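Local coordinates for autophagy protein 5 (Saccharomyces cerevisiae, PDB 2DYO) that takes part in autophagic vesicle formation and cytoplasm-to-vacuole transport, and is required for selective degradation of the nucleus and of mitochondria, at residues 205-210 / 282-287. Sequence-based numbering, arbitrary orientation.
Sequences LIIQTS and ITLVPI
Ile-207 beside Ile-282 and Gln-208 beside Thr-283 are the two bridged pairs of a parallel strand pairing in the middle of the mixed sheet of the C-terminal ubiquitin-like domain, UblB. The short strand axes approach to 5.0 Å, their directions differing by 24°. Three backbone bonds fix the register: Ile-282 N to Ile-206 O (3.0 Å), Gln-208 N to Ile-282 O, and Leu-284 N to Gln-208 O (2.8 Å). On one face, CG1 of Ile-207 and CD1 of Ile-282 meet at 3.6 Å, the two side chains running alongside each other. The chi1 of 58° places CG1 of Ile-282 between its own N and C, and this CG1 likewise touches CG1 of Ile-207. Leu-284 comes slantwise, its CD1 3.7 Å from CG2 of Ile-207. On the opposite face the bridged pair Gln-208 and Thr-283 is polar: the extended Gln-208 chain brings NE2 to Thr-283 OG1 at 2.9 Å, nearly straight (175°) and with the hydroxyl oxygen in the amide plane. NE2 also donates to Val-92 O, so one amide nitrogen ties the two strands to each other and to helix 90-98 of UblA. A leucine in place of Gln-208 would probably leave Thr-283 OG1 and Val-92 O without this shared donor. With strand order 2-1-5-3-4 across the mixed sheet, strands 205-208 and 280-286 form the parallel first-and-last pair characteristic of the ubiquitin beta-grasp fold.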
loop_
_atom_site.group_PDB
_atom_site.type_symbol
_atom_site.label_atom_id
_atom_site.label_comp_id
_atom_site.label_asym_id
_atom_site.label_seq_id
_atom_site.Cartn_x
_atom_site.Cartn_y
_atom_site.Cartn_z
ATOM N N LEU A 205 -12.016 7.630 1.467
ATOM C CA LEU A 205 -12.195 6.258 1.014
ATOM C C LEU A 205 -11.932 6.076 -0.471
ATOM O O LEU A 205 -12.414 6.847 -1.301
ATOM C CB LEU A 205 -13.628 5.805 1.313
ATOM C CG LEU A 205 -14.056 4.428 0.790
ATOM C CD1 LEU A 205 -13.327 3.329 1.565
ATOM C CD2 LEU A 205 -15.582 4.268 0.946
ATOM N N ILE A 206 -11.163 5.046 -0.794
ATOM C CA ILE A 206 -10.866 4.709 -2.171
ATOM C C ILE A 206 -11.366 3.281 -2.344
ATOM O O ILE A 206 -11.083 2.413 -1.512
ATOM C CB ILE A 206 -9.352 4.788 -2.464
ATOM C CG1 ILE A 206 -8.930 6.262 -2.497
ATOM C CG2 ILE A 206 -9.037 4.086 -3.790
ATOM C CD1 ILE A 206 -7.452 6.500 -2.682
ATOM N N ILE A 207 -12.138 3.056 -3.401
ATOM C CA ILE A 207 -12.700 1.735 -3.684
ATOM C C ILE A 207 -12.142 1.233 -5.002
ATOM O O ILE A 207 -12.199 1.935 -6.005
ATOM C CB ILE A 207 -14.235 1.795 -3.795
ATOM C CG1 ILE A 207 -14.830 2.352 -2.498
ATOM C CG2 ILE A 207 -14.786 0.402 -4.077
ATOM C CD1 ILE A 207 -16.342 2.580 -2.549
ATOM N N GLN A 208 -11.603 0.019 -4.997
ATOM C CA GLN A 208 -11.024 -0.550 -6.207
ATOM C C GLN A 208 -11.463 -1.991 -6.411
ATOM O O GLN A 208 -11.919 -2.646 -5.475
ATOM C CB GLN A 208 -9.490 -0.515 -6.122
ATOM C CG GLN A 208 -8.908 -1.490 -5.081
ATOM C CD GLN A 208 -7.382 -1.498 -5.052
ATOM O OE1 GLN A 208 -6.731 -0.744 -5.771
ATOM N NE2 GLN A 208 -6.810 -2.356 -4.217
ATOM N N THR A 209 -11.338 -2.471 -7.646
ATOM C CA THR A 209 -11.654 -3.860 -7.963
ATOM C C THR A 209 -10.306 -4.535 -8.223
ATOM O O THR A 209 -9.309 -4.172 -7.600
ATOM C CB THR A 209 -12.558 -3.985 -9.213
ATOM O OG1 THR A 209 -11.969 -3.281 -10.313
ATOM C CG2 THR A 209 -13.953 -3.425 -8.919
ATOM N N SER A 210 -10.257 -5.490 -9.144
ATOM C CA SER A 210 -9.006 -6.187 -9.431
ATOM C C SER A 210 -8.228 -5.706 -10.658
ATOM O O SER A 210 -8.812 -5.285 -11.659
ATOM C CB SER A 210 -9.269 -7.688 -9.572
ATOM O OG SER A 210 -8.094 -8.373 -9.972
ATOM N N ILE A 282 -10.589 -0.130 0.081
ATOM C CA ILE A 282 -11.305 -1.391 0.104
ATOM C C ILE A 282 -11.198 -1.977 -1.288
ATOM O O ILE A 282 -11.183 -1.252 -2.294
ATOM C CB ILE A 282 -12.785 -1.261 0.549
ATOM C CG1 ILE A 282 -13.553 -0.312 -0.359
ATOM C CG2 ILE A 282 -12.849 -0.782 2.004
ATOM C CD1 ILE A 282 -14.976 -0.086 0.123
ATOM N N THR A 283 -11.071 -3.295 -1.337
ATOM C CA THR A 283 -10.954 -4.002 -2.600
ATOM C C THR A 283 -12.166 -4.914 -2.741
ATOM O O THR A 283 -12.445 -5.727 -1.865
ATOM C CB THR A 283 -9.661 -4.838 -2.627
ATOM O OG1 THR A 283 -8.536 -3.957 -2.495
ATOM C CG2 THR A 283 -9.545 -5.621 -3.928
ATOM N N LEU A 284 -12.895 -4.756 -3.838
ATOM C CA LEU A 284 -14.082 -5.559 -4.077
ATOM C C LEU A 284 -13.721 -6.786 -4.895
ATOM O O LEU A 284 -13.135 -6.671 -5.969
ATOM C CB LEU A 284 -15.131 -4.736 -4.822
ATOM C CG LEU A 284 -15.489 -3.396 -4.175
ATOM C CD1 LEU A 284 -16.506 -2.672 -5.049
ATOM C CD2 LEU A 284 -16.038 -3.621 -2.770
ATOM N N VAL A 285 -14.068 -7.960 -4.383
ATOM C CA VAL A 285 -13.781 -9.200 -5.091
ATOM C C VAL A 285 -15.043 -10.057 -5.211
ATOM O O VAL A 285 -15.852 -10.131 -4.286
ATOM C CB VAL A 285 -12.688 -10.016 -4.368
ATOM C CG1 VAL A 285 -11.458 -9.137 -4.119
ATOM C CG2 VAL A 285 -13.220 -10.557 -3.069
ATOM N N PRO A 286 -15.243 -10.690 -6.370
ATOM C CA PRO A 286 -16.432 -11.528 -6.538
ATOM C C PRO A 286 -16.381 -12.737 -5.609
ATOM O O PRO A 286 -15.323 -13.342 -5.430
ATOM C CB PRO A 286 -16.363 -11.925 -8.006
ATOM C CG PRO A 286 -15.707 -10.724 -8.639
ATOM C CD PRO A 286 -14.588 -10.442 -7.666
ATOM N N ILE A 287 -17.516 -13.082 -5.006
ATOM C CA ILE A 287 -17.562 -14.237 -4.114
ATOM C C ILE A 287 -17.726 -15.508 -4.935
ATOM O O ILE A 287 -16.989 -16.472 -4.748
ATOM C CB ILE A 287 -18.726 -14.149 -3.104
ATOM C CG1 ILE A 287 -18.552 -12.932 -2.196
ATOM C CG2 ILE A 287 -18.770 -15.420 -2.254
ATOM C CD1 ILE A 287 -19.673 -12.762 -1.187
#